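Local coordinates for protein arginine N-methyltransferase SFM1 (Saccharomyces cerevisiae, PDB 5C74) that transfers one methyl group from S-adenosyl-L-methionine to an arginine side chain of ribosomal protein S3, at residues A[10-15]-A[32-37]; A[44-49]-A[53-58]; A[143-148]-A[181-186]; A[161-166]-A[188-193]. All coordinates share one frame; numbering follows the deposited sequence.

Contact 1: A[10-15]-A[32-37]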
loop_
_atom_site.group_PDB
_atom_site.type_symbol
_atom_site.label_atom_id
_atom_site.label_comp_id
_atom_site.label_asym_id
_atom_site.label_seq_id
_atom_site.Cartn_x
_atom_site.Cartn_y
_atom_site.Cartn_z
ATOM N N GLU A 10 -7.405 1.796 -0.281
ATOM C CA GLU A 10 -6.808 2.627 0.737
ATOM C C GLU A 10 -5.305 2.351 0.773
ATOM O O GLU A 10 -4.893 1.195 0.751
ATOM C CB GLU A 10 -7.441 2.322 2.095
ATOM C CG GLU A 10 -6.949 3.197 3.204
ATOM C CD GLU A 10 -7.268 4.647 2.955
ATOM O OE1 GLU A 10 -6.420 5.500 3.290
ATOM O OE2 GLU A 10 -8.368 4.927 2.428
ATOM N N GLY A 11 -4.497 3.404 0.815
ATOM C CA GLY A 11 -3.073 3.242 1.035
ATOM C C GLY A 11 -2.233 3.049 -0.213
ATOM O O GLY A 11 -2.735 2.682 -1.274
ATOM N N PHE A 12 -0.940 3.308 -0.065
ATOM C CA PHE A 12 0.044 3.097 -1.114
ATOM C C PHE A 12 1.118 2.171 -0.586
ATOM O O PHE A 12 1.890 2.565 0.275
ATOM C CB PHE A 12 0.686 4.416 -1.548
ATOM C CG PHE A 12 -0.268 5.378 -2.204
ATOM C CD1 PHE A 12 -1.182 6.097 -1.443
ATOM C CD2 PHE A 12 -0.225 5.582 -3.575
ATOM C CE1 PHE A 12 -2.057 6.989 -2.039
ATOM C CE2 PHE A 12 -1.101 6.478 -4.186
ATOM C CZ PHE A 12 -2.018 7.172 -3.421
ATOM N N SER A 13 1.165 0.953 -1.103
ATOM C CA SER A 13 2.225 0.029 -0.713
ATOM C C SER A 13 3.570 0.523 -1.235
ATOM O O SER A 13 3.626 1.308 -2.181
ATOM C CB SER A 13 1.935 -1.356 -1.245
ATOM O OG SER A 13 2.075 -1.347 -2.652
ATOM N N GLU A 14 4.655 0.066 -0.624
ATOM C CA GLU A 14 5.967 0.544 -1.020
ATOM C C GLU A 14 6.246 0.209 -2.484
ATOM O O GLU A 14 6.772 1.050 -3.217
ATOM C CB GLU A 14 7.049 -0.038 -0.102
ATOM C CG GLU A 14 8.459 0.437 -0.411
ATOM C CD GLU A 14 8.659 1.942 -0.227
ATOM O OE1 GLU A 14 7.831 2.604 0.448
ATOM O OE2 GLU A 14 9.662 2.461 -0.764
ATOM N N TRP A 15 5.857 -0.984 -2.934
ATOM C CA TRP A 15 6.145 -1.342 -4.323
ATOM C C TRP A 15 5.319 -0.482 -5.279
ATOM O O TRP A 15 5.817 -0.099 -6.346
ATOM C CB TRP A 15 5.909 -2.842 -4.595
ATOM C CG TRP A 15 4.493 -3.356 -4.468
ATOM C CD1 TRP A 15 3.923 -3.942 -3.369
ATOM C CD2 TRP A 15 3.494 -3.372 -5.492
ATOM N NE1 TRP A 15 2.625 -4.311 -3.649
ATOM C CE2 TRP A 15 2.341 -3.977 -4.950
ATOM C CE3 TRP A 15 3.459 -2.923 -6.822
ATOM C CZ2 TRP A 15 1.167 -4.151 -5.685
ATOM C CZ3 TRP A 15 2.290 -3.103 -7.558
ATOM C CH2 TRP A 15 1.161 -3.705 -6.981
ATOM N N LEU A 32 0.128 11.737 -16.044
ATOM C CA LEU A 32 -0.422 10.646 -15.240
ATOM C C LEU A 32 -1.472 11.221 -14.289
ATOM O O LEU A 32 -1.222 12.221 -13.612
ATOM C CB LEU A 32 0.666 9.934 -14.427
ATOM C CG LEU A 32 0.160 8.909 -13.393
ATOM C CD1 LEU A 32 -0.493 7.681 -14.076
ATOM C CD2 LEU A 32 1.275 8.468 -12.455
ATOM N N ILE A 33 -2.639 10.592 -14.223
ATOM C CA ILE A 33 -3.630 10.972 -13.210
ATOM C C ILE A 33 -4.136 9.736 -12.480
ATOM O O ILE A 33 -4.502 8.743 -13.116
ATOM C CB ILE A 33 -4.846 11.713 -13.821
ATOM C CG1 ILE A 33 -4.398 12.858 -14.734
ATOM C CG2 ILE A 33 -5.768 12.240 -12.701
ATOM C CD1 ILE A 33 -4.274 12.464 -16.207
ATOM N N LEU A 34 -4.148 9.782 -11.148
ATOM C CA LEU A 34 -4.785 8.729 -10.366
ATOM C C LEU A 34 -6.221 9.147 -10.125
ATOM O O LEU A 34 -6.468 10.280 -9.738
ATOM C CB LEU A 34 -4.091 8.518 -9.011
ATOM C CG LEU A 34 -2.619 8.129 -8.937
ATOM C CD1 LEU A 34 -2.303 7.733 -7.482
ATOM C CD2 LEU A 34 -2.300 6.983 -9.900
ATOM N N SER A 35 -7.167 8.247 -10.355
ATOM C CA SER A 35 -8.571 8.593 -10.190
ATOM C C SER A 35 -9.285 7.595 -9.286
ATOM O O SER A 35 -8.766 6.520 -8.999
ATOM C CB SER A 35 -9.273 8.649 -11.554
ATOM O OG SER A 35 -9.300 7.358 -12.138
ATOM N N SER A 36 -10.491 7.967 -8.873
ATOM C CA SER A 36 -11.338 7.162 -7.995
ATOM C C SER A 36 -10.643 6.745 -6.697
ATOM O O SER A 36 -10.937 5.673 -6.166
ATOM C CB SER A 36 -11.861 5.917 -8.732
ATOM O OG SER A 36 -12.712 6.310 -9.810
ATOM N N LEU A 37 -9.775 7.605 -6.165
ATOM C CA LEU A 37 -9.257 7.393 -4.806
ATOM C C LEU A 37 -10.410 7.347 -3.813
ATOM O O LEU A 37 -11.455 7.974 -4.042
ATOM C CB LEU A 37 -8.268 8.496 -4.409
ATOM C CG LEU A 37 -6.843 8.084 -4.820
ATOM C CD1 LEU A 37 -6.626 8.287 -6.326
ATOM C CD2 LEU A 37 -5.787 8.805 -4.028
#
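Phe12 meets Leu34 and Leu37 through the far edge of its ring. Just before it, the carbonyl O of Gly11 accepts a hydrogen bond from His7, whose ring also stacks with that of Phe12. Phe12 is buried. Its CG stands anti to the carbonyl carbon (chi1 -65°), and from there the ring runs out toward strand 32-35. Phe12 CE2 lies 3.7 Å from Leu34 CD1, which sits in the plane of the ring at its edge. The two side chains approach from opposite directions, so the methyl abuts the ring edge in its plane. Phe12 CZ also touches Leu37 CD2, at 4.2 Å, and the leucine side chain crosses that of Phe12 at about a right angle. Ser13 comes next and is the N-cap of helix 14-27; its OG bonds to the backbone N of Val16. Glu14 and Trp15 begin the helix. The Phe12 carbonyl O bonds to Lys202 of the second subunit, so the backbone here also meets the dimer partner. The contact is plain apolar packing within the beta-alpha-beta unit of strand 2-6, helix 14-27 and strand 32-35, whose two strands belong to the parallel sheet of this SPOUT-family methyltransferase.

Contact 2: A[44-49]-A[53-58]. With SO4 (sulfate ion), chain C.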
loop_
_atom_site.group_PDB
_atom_site.type_symbol
_atom_site.label_atom_id
_atom_site.label_comp_id
_atom_site.label_asym_id
_atom_site.label_seq_id
_atom_site.Cartn_x
_atom_site.Cartn_y
_atom_site.Cartn_z
ATOM N N LYS A 44 -2.747 14.664 2.834
ATOM C CA LYS A 44 -1.936 14.031 3.876
ATOM C C LYS A 44 -1.764 12.527 3.657
ATOM O O LYS A 44 -0.839 11.907 4.194
ATOM C CB LYS A 44 -2.555 14.283 5.257
ATOM C CG LYS A 44 -2.646 15.746 5.620
ATOM C CD LYS A 44 -3.494 15.961 6.867
ATOM C CE LYS A 44 -3.497 17.426 7.277
ATOM N NZ LYS A 44 -4.372 17.674 8.459
ATOM N N ASP A 45 -2.657 11.938 2.874
ATOM C CA ASP A 45 -2.589 10.501 2.612
ATOM C C ASP A 45 -1.658 10.132 1.461
ATOM O O ASP A 45 -1.382 8.946 1.235
ATOM C CB ASP A 45 -3.980 9.951 2.315
ATOM C CG ASP A 45 -4.913 10.044 3.512
ATOM O OD1 ASP A 45 -4.603 9.417 4.541
ATOM O OD2 ASP A 45 -5.965 10.714 3.416
ATOM N N ILE A 46 -1.194 11.130 0.721
ATOM C CA ILE A 46 -0.350 10.862 -0.444
ATOM C C ILE A 46 1.112 10.809 -0.031
ATOM O O ILE A 46 1.601 11.727 0.630
ATOM C CB ILE A 46 -0.538 11.933 -1.535
ATOM C CG1 ILE A 46 -2.030 12.204 -1.755
ATOM C CG2 ILE A 46 0.151 11.510 -2.838
ATOM C CD1 ILE A 46 -2.799 11.014 -2.336
ATOM N N PRO A 47 1.821 9.727 -0.408
ATOM C CA PRO A 47 3.232 9.604 -0.027
ATOM C C PRO A 47 4.032 10.854 -0.406
ATOM O O PRO A 47 3.833 11.406 -1.490
ATOM C CB PRO A 47 3.703 8.372 -0.816
ATOM C CG PRO A 47 2.453 7.521 -0.933
ATOM C CD PRO A 47 1.321 8.524 -1.100
ATOM N N GLN A 48 4.914 11.298 0.483
ATOM C CA GLN A 48 5.716 12.496 0.229
ATOM C C GLN A 48 6.542 12.400 -1.051
ATOM O O GLN A 48 6.733 13.401 -1.748
ATOM C CB GLN A 48 6.648 12.779 1.410
ATOM C CG GLN A 48 5.940 13.317 2.643
ATOM C CD GLN A 48 5.276 14.657 2.392
ATOM O OE1 GLN A 48 4.072 14.814 2.588
ATOM N NE2 GLN A 48 6.060 15.629 1.951
ATOM N N ARG A 49 7.036 11.206 -1.358
ATOM C CA ARG A 49 7.831 11.020 -2.562
ATOM C C ARG A 49 6.999 11.321 -3.805
ATOM O O ARG A 49 7.499 11.907 -4.774
ATOM C CB ARG A 49 8.405 9.599 -2.606
ATOM C CG ARG A 49 9.690 9.463 -1.790
ATOM C CD ARG A 49 10.059 7.987 -1.563
ATOM N NE ARG A 49 9.052 7.279 -0.766
ATOM C CZ ARG A 49 8.939 5.954 -0.746
ATOM N NH1 ARG A 49 9.774 5.211 -1.473
ATOM N NH2 ARG A 49 8.000 5.372 -0.011
ATOM N N LEU A 53 7.123 14.542 -6.567
ATOM C CA LEU A 53 7.219 14.293 -8.003
ATOM C C LEU A 53 6.047 14.915 -8.782
ATOM O O LEU A 53 5.996 14.842 -10.008
ATOM C CB LEU A 53 7.297 12.786 -8.277
ATOM C CG LEU A 53 8.669 12.151 -8.006
ATOM C CD1 LEU A 53 8.627 10.616 -8.142
ATOM C CD2 LEU A 53 9.708 12.731 -8.953
ATOM N N GLY A 54 5.109 15.520 -8.072
ATOM C CA GLY A 54 4.021 16.232 -8.725
ATOM C C GLY A 54 2.780 15.413 -9.039
ATOM O O GLY A 54 2.001 15.772 -9.928
ATOM N N LEU A 55 2.575 14.326 -8.300
ATOM C CA LEU A 55 1.473 13.405 -8.576
ATOM C C LEU A 55 0.108 14.094 -8.589
ATOM O O LEU A 55 -0.270 14.747 -7.623
ATOM C CB LEU A 55 1.448 12.279 -7.535
ATOM C CG LEU A 55 0.308 11.279 -7.755
ATOM C CD1 LEU A 55 0.575 10.413 -8.994
ATOM C CD2 LEU A 55 0.089 10.428 -6.511
ATOM N N ARG A 56 -0.627 13.927 -9.680
ATOM C CA ARG A 56 -2.024 14.362 -9.753
ATOM C C ARG A 56 -2.979 13.241 -9.392
ATOM O O ARG A 56 -2.896 12.141 -9.945
ATOM C CB ARG A 56 -2.356 14.860 -11.164
ATOM C CG ARG A 56 -1.523 16.034 -11.588
ATOM C CD ARG A 56 -1.777 16.391 -13.044
ATOM N NE ARG A 56 -1.237 17.713 -13.337
ATOM C CZ ARG A 56 -1.543 18.433 -14.412
ATOM N NH1 ARG A 56 -2.387 17.958 -15.313
ATOM N NH2 ARG A 56 -1.003 19.633 -14.585
ATOM N N TRP A 57 -3.913 13.528 -8.487
ATOM C CA TRP A 57 -4.858 12.515 -8.042
ATOM C C TRP A 57 -6.218 13.139 -7.786
ATOM O O TRP A 57 -6.319 14.332 -7.498
ATOM C CB TRP A 57 -4.351 11.839 -6.764
ATOM C CG TRP A 57 -4.134 12.824 -5.676
ATOM C CD1 TRP A 57 -3.039 13.612 -5.485
ATOM C CD2 TRP A 57 -5.061 13.164 -4.638
ATOM N NE1 TRP A 57 -3.223 14.424 -4.390
ATOM C CE2 TRP A 57 -4.454 14.163 -3.849
ATOM C CE3 TRP A 57 -6.344 12.723 -4.305
ATOM C CZ2 TRP A 57 -5.081 14.719 -2.731
ATOM C CZ3 TRP A 57 -6.973 13.290 -3.188
ATOM C CH2 TRP A 57 -6.336 14.273 -2.422
ATOM N N THR A 58 -7.267 12.329 -7.853
ATOM C CA THR A 58 -8.594 12.816 -7.489
ATOM C C THR A 58 -9.450 11.675 -6.978
ATOM O O THR A 58 -9.222 10.514 -7.333
ATOM C CB THR A 58 -9.288 13.499 -8.677
ATOM O OG1 THR A 58 -10.606 13.894 -8.299
ATOM C CG2 THR A 58 -9.372 12.549 -9.866
HETATM S S SO4 C . 6.781 8.518 1.738
HETATM O O1 SO4 C . 6.372 7.112 1.701
HETATM O O2 SO4 C . 5.701 9.264 2.360
HETATM O O3 SO4 C . 7.021 8.994 0.381
HETATM O O4 SO4 C . 7.996 8.681 2.525
#
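This contact belongs to the beta-alpha-beta unit of strand 32-35, helix 48-52 and strand 56-57, at the edge of the parallel sheet. Ile46 makes its apolar core. Ile46 CD1 lies over the face of the Trp57 five-membered ring, 3.8 Å from the centroid and 6° off the normal, a CH-pi contact. Ile46 CG1 packs against the same face, 3.6 Å from Trp57 NE1. The other branch, CG2, turns to Leu55 CD2. Trp57 CG stands between the backbone N and the carbonyl carbon (chi1 58°), which turns one face of the indole to Ile46. Were this tryptophan an alanine, Ile46 CG1 and CD1 would probably lose the flat surface they rest on and a gap would open. The short helix is closed by Gly54 in a Schellman motif, and Leu53 N bonds to Arg49 O at 3.2 Å. At the other end of the helix a sulfate, probably from the crystallisation liquor, is gripped by four hydrogen bonds. Gln48 N reaches O2, and Arg49 NH2 reaches O1 while also pairing with Glu14. The sulfate lies at the edge of the guanidinium, near its plane. Its O3 takes two bonds, from Arg49 N at 2.8 Å and from Arg49 NE at 2.9 Å.

Contact 3: A[143-148]-A[181-186]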
loop_
_atom_site.group_PDB
_atom_site.type_symbol
_atom_site.label_atom_id
_atom_site.label_comp_id
_atom_site.label_asym_id
_atom_site.label_seq_id
_atom_site.Cartn_x
_atom_site.Cartn_y
_atom_site.Cartn_z
ATOM N N ALA A 143 3.553 -1.686 -18.434
ATOM C CA ALA A 143 2.464 -1.483 -19.386
ATOM C C ALA A 143 2.545 -0.082 -19.974
ATOM O O ALA A 143 2.325 0.109 -21.174
ATOM C CB ALA A 143 1.103 -1.700 -18.731
ATOM N N ILE A 144 2.854 0.891 -19.125
ATOM C CA ILE A 144 2.983 2.264 -19.580
ATOM C C ILE A 144 4.217 2.410 -20.465
ATOM O O ILE A 144 4.147 3.058 -21.505
ATOM C CB ILE A 144 3.015 3.244 -18.393
ATOM C CG1 ILE A 144 1.614 3.264 -17.763
ATOM C CG2 ILE A 144 3.449 4.661 -18.861
ATOM C CD1 ILE A 144 1.441 4.213 -16.607
ATOM N N ARG A 145 5.332 1.774 -20.100
ATOM C CA ARG A 145 6.504 1.835 -20.980
ATOM C C ARG A 145 6.168 1.231 -22.342
ATOM O O ARG A 145 6.543 1.764 -23.388
ATOM C CB ARG A 145 7.709 1.102 -20.376
ATOM C CG ARG A 145 8.909 1.048 -21.304
ATOM C CD ARG A 145 10.147 0.552 -20.571
ATOM N NE ARG A 145 10.586 1.547 -19.615
ATOM C CZ ARG A 145 11.383 2.559 -19.936
ATOM N NH1 ARG A 145 11.842 2.675 -21.180
ATOM N NH2 ARG A 145 11.732 3.437 -19.017
ATOM N N THR A 146 5.467 0.110 -22.317
ATOM C CA THR A 146 5.100 -0.577 -23.539
ATOM C C THR A 146 4.207 0.300 -24.393
ATOM O O THR A 146 4.392 0.390 -25.605
ATOM C CB THR A 146 4.391 -1.908 -23.245
ATOM O OG1 THR A 146 5.296 -2.786 -22.549
ATOM C CG2 THR A 146 3.938 -2.564 -24.550
ATOM N N THR A 147 3.254 0.964 -23.757
ATOM C CA THR A 147 2.345 1.829 -24.498
ATOM C C THR A 147 3.100 2.993 -25.153
ATOM O O THR A 147 2.800 3.390 -26.292
ATOM C CB THR A 147 1.230 2.347 -23.576
ATOM O OG1 THR A 147 0.438 1.231 -23.144
ATOM C CG2 THR A 147 0.340 3.343 -24.347
ATOM N N GLN A 148 4.086 3.535 -24.443
ATOM C CA GLN A 148 4.914 4.605 -24.994
ATOM C C GLN A 148 5.675 4.128 -26.232
ATOM O O GLN A 148 5.770 4.837 -27.238
ATOM C CB GLN A 148 5.894 5.124 -23.934
ATOM C CG GLN A 148 5.220 5.876 -22.809
ATOM C CD GLN A 148 4.872 7.293 -23.212
ATOM O OE1 GLN A 148 3.722 7.599 -23.524
ATOM N NE2 GLN A 148 5.871 8.162 -23.225
ATOM N N ARG A 181 5.519 -10.011 -17.587
ATOM C CA ARG A 181 6.310 -9.754 -18.763
ATOM C C ARG A 181 6.933 -8.377 -18.586
ATOM O O ARG A 181 6.217 -7.419 -18.281
ATOM C CB ARG A 181 5.426 -9.809 -20.012
ATOM C CG ARG A 181 6.075 -9.248 -21.268
ATOM C CD ARG A 181 5.185 -9.533 -22.486
ATOM N NE ARG A 181 5.242 -10.943 -22.860
ATOM C CZ ARG A 181 4.382 -11.553 -23.674
ATOM N NH1 ARG A 181 3.348 -10.894 -24.198
ATOM N NH2 ARG A 181 4.553 -12.844 -23.949
ATOM N N TYR A 182 8.256 -8.284 -18.753
ATOM C CA TYR A 182 8.965 -7.009 -18.604
ATOM C C TYR A 182 9.647 -6.585 -19.902
ATOM O O TYR A 182 10.039 -7.429 -20.705
ATOM C CB TYR A 182 10.030 -7.092 -17.508
ATOM C CG TYR A 182 9.504 -7.248 -16.099
ATOM C CD1 TYR A 182 9.178 -8.503 -15.599
ATOM C CD2 TYR A 182 9.354 -6.146 -15.260
ATOM C CE1 TYR A 182 8.708 -8.662 -14.294
ATOM C CE2 TYR A 182 8.887 -6.296 -13.949
ATOM C CZ TYR A 182 8.566 -7.557 -13.480
ATOM O OH TYR A 182 8.102 -7.719 -12.187
ATOM N N VAL A 183 9.820 -5.281 -20.086
ATOM C CA VAL A 183 10.597 -4.770 -21.218
ATOM C C VAL A 183 12.077 -4.912 -20.888
ATOM O O VAL A 183 12.483 -4.642 -19.757
ATOM C CB VAL A 183 10.268 -3.277 -21.510
ATOM C CG1 VAL A 183 11.178 -2.719 -22.610
ATOM C CG2 VAL A 183 8.793 -3.126 -21.890
ATOM N N LEU A 184 12.875 -5.337 -21.863
ATOM C CA LEU A 184 14.314 -5.443 -21.680
ATOM C C LEU A 184 15.031 -4.129 -21.954
ATOM O O LEU A 184 14.660 -3.399 -22.884
ATOM C CB LEU A 184 14.876 -6.515 -22.600
ATOM C CG LEU A 184 14.536 -7.942 -22.170
ATOM C CD1 LEU A 184 14.997 -8.916 -23.234
ATOM C CD2 LEU A 184 15.200 -8.257 -20.818
ATOM N N ASP A 185 16.071 -3.844 -21.175
ATOM C CA ASP A 185 16.968 -2.746 -21.520
ATOM C C ASP A 185 17.979 -3.241 -22.550
ATOM O O ASP A 185 17.922 -4.395 -22.986
ATOM C CB ASP A 185 17.657 -2.149 -20.274
ATOM C CG ASP A 185 18.626 -3.115 -19.565
ATOM O OD1 ASP A 185 19.111 -4.103 -20.158
ATOM O OD2 ASP A 185 18.925 -2.845 -18.380
ATOM N N LYS A 186 18.912 -2.381 -22.937
ATOM C CA LYS A 186 19.809 -2.725 -24.033
ATOM C C LYS A 186 20.942 -3.639 -23.581
ATOM O O LYS A 186 21.775 -4.040 -24.384
ATOM C CB LYS A 186 20.349 -1.449 -24.681
ATOM C CG LYS A 186 19.233 -0.609 -25.322
ATOM C CD LYS A 186 19.750 0.616 -26.085
ATOM C CE LYS A 186 18.580 1.488 -26.537
ATOM N NZ LYS A 186 19.008 2.697 -27.311
#
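Val183 reaches from its strand onto Arg145 and Thr146 of helix 140-151. The Arg145 chain leaves the helix extended, with CG anti to the backbone N (chi1 175°) and chi2 at 169°. This carries Arg145 CD to the valine, 3.9 Å from Val183 CB and 4.0 Å from Val183 CG1. A bend at chi3 only turns the guanidinium end beyond it. The contact therefore uses the aliphatic part of the arginine, and the two side chains cross at about a right angle. The second valine methyl, Val183 CG2, meets Thr146 OG1 at 3.6 Å. That hydroxyl lies anti to its own carbonyl carbon (chi1 -63°) and is hydrogen-bonded to Thr142 O, one turn back in the helix. It thus offers the methyl an oxygen already engaged in a bond. The contact sets helix 140-151 against edge strand 181-183 of the antiparallel sheet. Thr146 also touches Phe162 on the neighbouring strand 162-169, while Ile144 packs on helix 14-27 and strand 101-104.

Contact 4: A[161-166]-A[188-193]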
loop_
_atom_site.group_PDB
_atom_site.type_symbol
_atom_site.label_atom_id
_atom_site.label_comp_id
_atom_site.label_asym_id
_atom_site.label_seq_id
_atom_site.Cartn_x
_atom_site.Cartn_y
_atom_site.Cartn_z
ATOM N N LYS A 161 11.359 -6.027 -27.371
ATOM C CA LYS A 161 12.072 -7.115 -26.713
ATOM C C LYS A 161 11.630 -7.242 -25.249
ATOM O O LYS A 161 11.866 -6.340 -24.443
ATOM C CB LYS A 161 13.580 -6.889 -26.812
ATOM C CG LYS A 161 14.108 -6.985 -28.260
ATOM C CD LYS A 161 15.623 -6.881 -28.304
ATOM C CE LYS A 161 16.130 -6.923 -29.745
ATOM N NZ LYS A 161 15.432 -7.986 -30.525
ATOM N N PHE A 162 10.980 -8.362 -24.931
ATOM C CA PHE A 162 10.500 -8.638 -23.570
ATOM C C PHE A 162 11.250 -9.800 -22.925
ATOM O O PHE A 162 11.925 -10.570 -23.611
ATOM C CB PHE A 162 9.004 -8.983 -23.558
ATOM C CG PHE A 162 8.092 -7.893 -24.059
ATOM C CD1 PHE A 162 7.821 -6.768 -23.281
ATOM C CD2 PHE A 162 7.450 -8.034 -25.287
ATOM C CE1 PHE A 162 6.955 -5.787 -23.731
ATOM C CE2 PHE A 162 6.587 -7.071 -25.752
ATOM C CZ PHE A 162 6.327 -5.931 -24.978
ATOM N N ILE A 163 11.114 -9.929 -21.605
ATOM C CA ILE A 163 11.447 -11.167 -20.911
ATOM C C ILE A 163 10.225 -11.547 -20.077
ATOM O O ILE A 163 9.622 -10.698 -19.430
ATOM C CB ILE A 163 12.708 -11.045 -20.009
ATOM C CG1 ILE A 163 13.023 -12.388 -19.337
ATOM C CG2 ILE A 163 12.565 -9.939 -18.952
ATOM C CD1 ILE A 163 14.418 -12.460 -18.742
ATOM N N ASP A 164 9.851 -12.816 -20.113
ATOM C CA ASP A 164 8.688 -13.288 -19.377
ATOM C C ASP A 164 9.124 -13.984 -18.101
ATOM O O ASP A 164 9.982 -14.872 -18.138
ATOM C CB ASP A 164 7.864 -14.258 -20.233
ATOM C CG ASP A 164 7.173 -13.572 -21.394
ATOM O OD1 ASP A 164 7.003 -12.331 -21.347
ATOM O OD2 ASP A 164 6.799 -14.284 -22.351
ATOM N N TYR A 165 8.516 -13.603 -16.984
ATOM C CA TYR A 165 8.781 -14.247 -15.710
ATOM C C TYR A 165 10.269 -14.285 -15.350
ATOM O O TYR A 165 10.819 -15.356 -15.094
ATOM C CB TYR A 165 8.212 -15.664 -15.728
ATOM C CG TYR A 165 6.724 -15.725 -15.470
ATOM C CD1 TYR A 165 5.823 -15.072 -16.301
ATOM C CD2 TYR A 165 6.223 -16.457 -14.405
ATOM C CE1 TYR A 165 4.462 -15.135 -16.071
ATOM C CE2 TYR A 165 4.865 -16.519 -14.165
ATOM C CZ TYR A 165 3.988 -15.863 -15.001
ATOM O OH TYR A 165 2.636 -15.943 -14.746
ATOM N N PRO A 166 10.927 -13.115 -15.321
ATOM C CA PRO A 166 12.345 -13.132 -14.964
ATOM C C PRO A 166 12.550 -13.660 -13.561
ATOM O O PRO A 166 11.685 -13.483 -12.703
ATOM C CB PRO A 166 12.743 -11.668 -15.029
ATOM C CG PRO A 166 11.461 -10.928 -14.727
ATOM C CD PRO A 166 10.413 -11.742 -15.444
ATOM N N GLY A 188 19.965 -6.411 -21.918
ATOM C CA GLY A 188 19.245 -7.670 -21.804
ATOM C C GLY A 188 18.677 -7.923 -20.417
ATOM O O GLY A 188 18.401 -9.064 -20.033
ATOM N N LYS A 189 18.492 -6.858 -19.653
ATOM C CA LYS A 189 17.971 -7.012 -18.306
ATOM C C LYS A 189 16.600 -6.374 -18.217
ATOM O O LYS A 189 16.347 -5.339 -18.844
ATOM C CB LYS A 189 18.925 -6.403 -17.278
ATOM C CG LYS A 189 20.341 -6.959 -17.364
ATOM C CD LYS A 189 21.282 -6.238 -16.414
ATOM C CE LYS A 189 21.144 -6.773 -15.003
ATOM N NZ LYS A 189 21.597 -8.195 -14.919
ATOM N N PRO A 190 15.703 -6.993 -17.438
ATOM C CA PRO A 190 14.357 -6.430 -17.334
ATOM C C PRO A 190 14.409 -5.038 -16.692
ATOM O O PRO A 190 15.200 -4.781 -15.781
ATOM C CB PRO A 190 13.613 -7.453 -16.457
ATOM C CG PRO A 190 14.704 -8.109 -15.628
ATOM C CD PRO A 190 15.918 -8.147 -16.538
ATOM N N ILE A 191 13.591 -4.126 -17.202
ATOM C CA ILE A 191 13.539 -2.778 -16.666
ATOM C C ILE A 191 12.595 -2.739 -15.481
ATOM O O ILE A 191 11.398 -2.985 -15.635
ATOM C CB ILE A 191 13.081 -1.765 -17.738
ATOM C CG1 ILE A 191 14.126 -1.708 -18.865
ATOM C CG2 ILE A 191 12.856 -0.376 -17.126
ATOM C CD1 ILE A 191 13.643 -0.930 -20.109
ATOM N N LEU A 192 13.155 -2.449 -14.311
ATOM C CA LEU A 192 12.392 -2.345 -13.064
ATOM C C LEU A 192 12.438 -0.916 -12.551
ATOM O O LEU A 192 13.404 -0.210 -12.809
ATOM C CB LEU A 192 12.967 -3.275 -11.983
ATOM C CG LEU A 192 13.068 -4.791 -12.132
ATOM C CD1 LEU A 192 13.111 -5.465 -10.769
ATOM C CD2 LEU A 192 11.953 -5.358 -12.945
ATOM N N PRO A 193 11.418 -0.494 -11.780
ATOM C CA PRO A 193 11.479 0.820 -11.132
ATOM C C PRO A 193 12.731 0.938 -10.280
ATOM O O PRO A 193 13.193 -0.081 -9.747
ATOM C CB PRO A 193 10.218 0.838 -10.245
ATOM C CG PRO A 193 9.265 -0.088 -10.954
ATOM C CD PRO A 193 10.148 -1.193 -11.515
#
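Pro190 packs on Ile163 and Pro166, and so lays the loop before helix 196-205 against strand 162-169 of the three-stranded antiparallel sheet. Pro190 has the most surface buried of the three and touches both partners. In all three residues the bond from CA to CB points toward the other segment. Two neighbouring corners of the Pro190 ring do the touching, CB against the isoleucine and CG against the second proline. Pro190 CB meets Ile163 CG2 at 3.7 Å. Only the short branch of Ile163 takes part. Its CG1 is anti to the backbone N (chi1 -179°), which puts CG2 between the backbone N and the carbonyl carbon, where it meets the loop. The side chains of Ile163 and Pro190 cross at a slant. The contact is apolar throughout. The loop is tied down by polar bonds on its flanks instead: Lys189 N bonds to Asp185, and Ile191 pairs through its backbone with Val183 of edge strand 181-183. Phe168, further along strand 162-169, also touches Pro190. Pro166 is buried and lies just past the regular run 162-164. It completes the contact through a looser approach, with Pro166 CB 4.1 Å from Pro190 CG.

How the contacts relate
The contacts form two pairs on different parts of the chain. Contacts 1 and 2 have centres 9 Å apart and come in series. They share the parallel sheet, where strands 32-35 and 56-57 are neighbours, and they meet through the Glu14–Arg49 salt bridge. Contacts 3 and 4, with centres 8 Å apart, share the antiparallel sheet, where strands 162-169 and 181-183 are neighbours. Their segments alternate along the chain, and the Arg181–Asp164 salt bridge joins them. Between centres, contact 1 lies about 21 and 24 Å from contacts 3 and 4, and contact 2 about 24 and 28 Å. One pair packs the parallel sheet of the SPOUT fold; the other joins helix 140-151 and loop 188-193 to the antiparallel sheet.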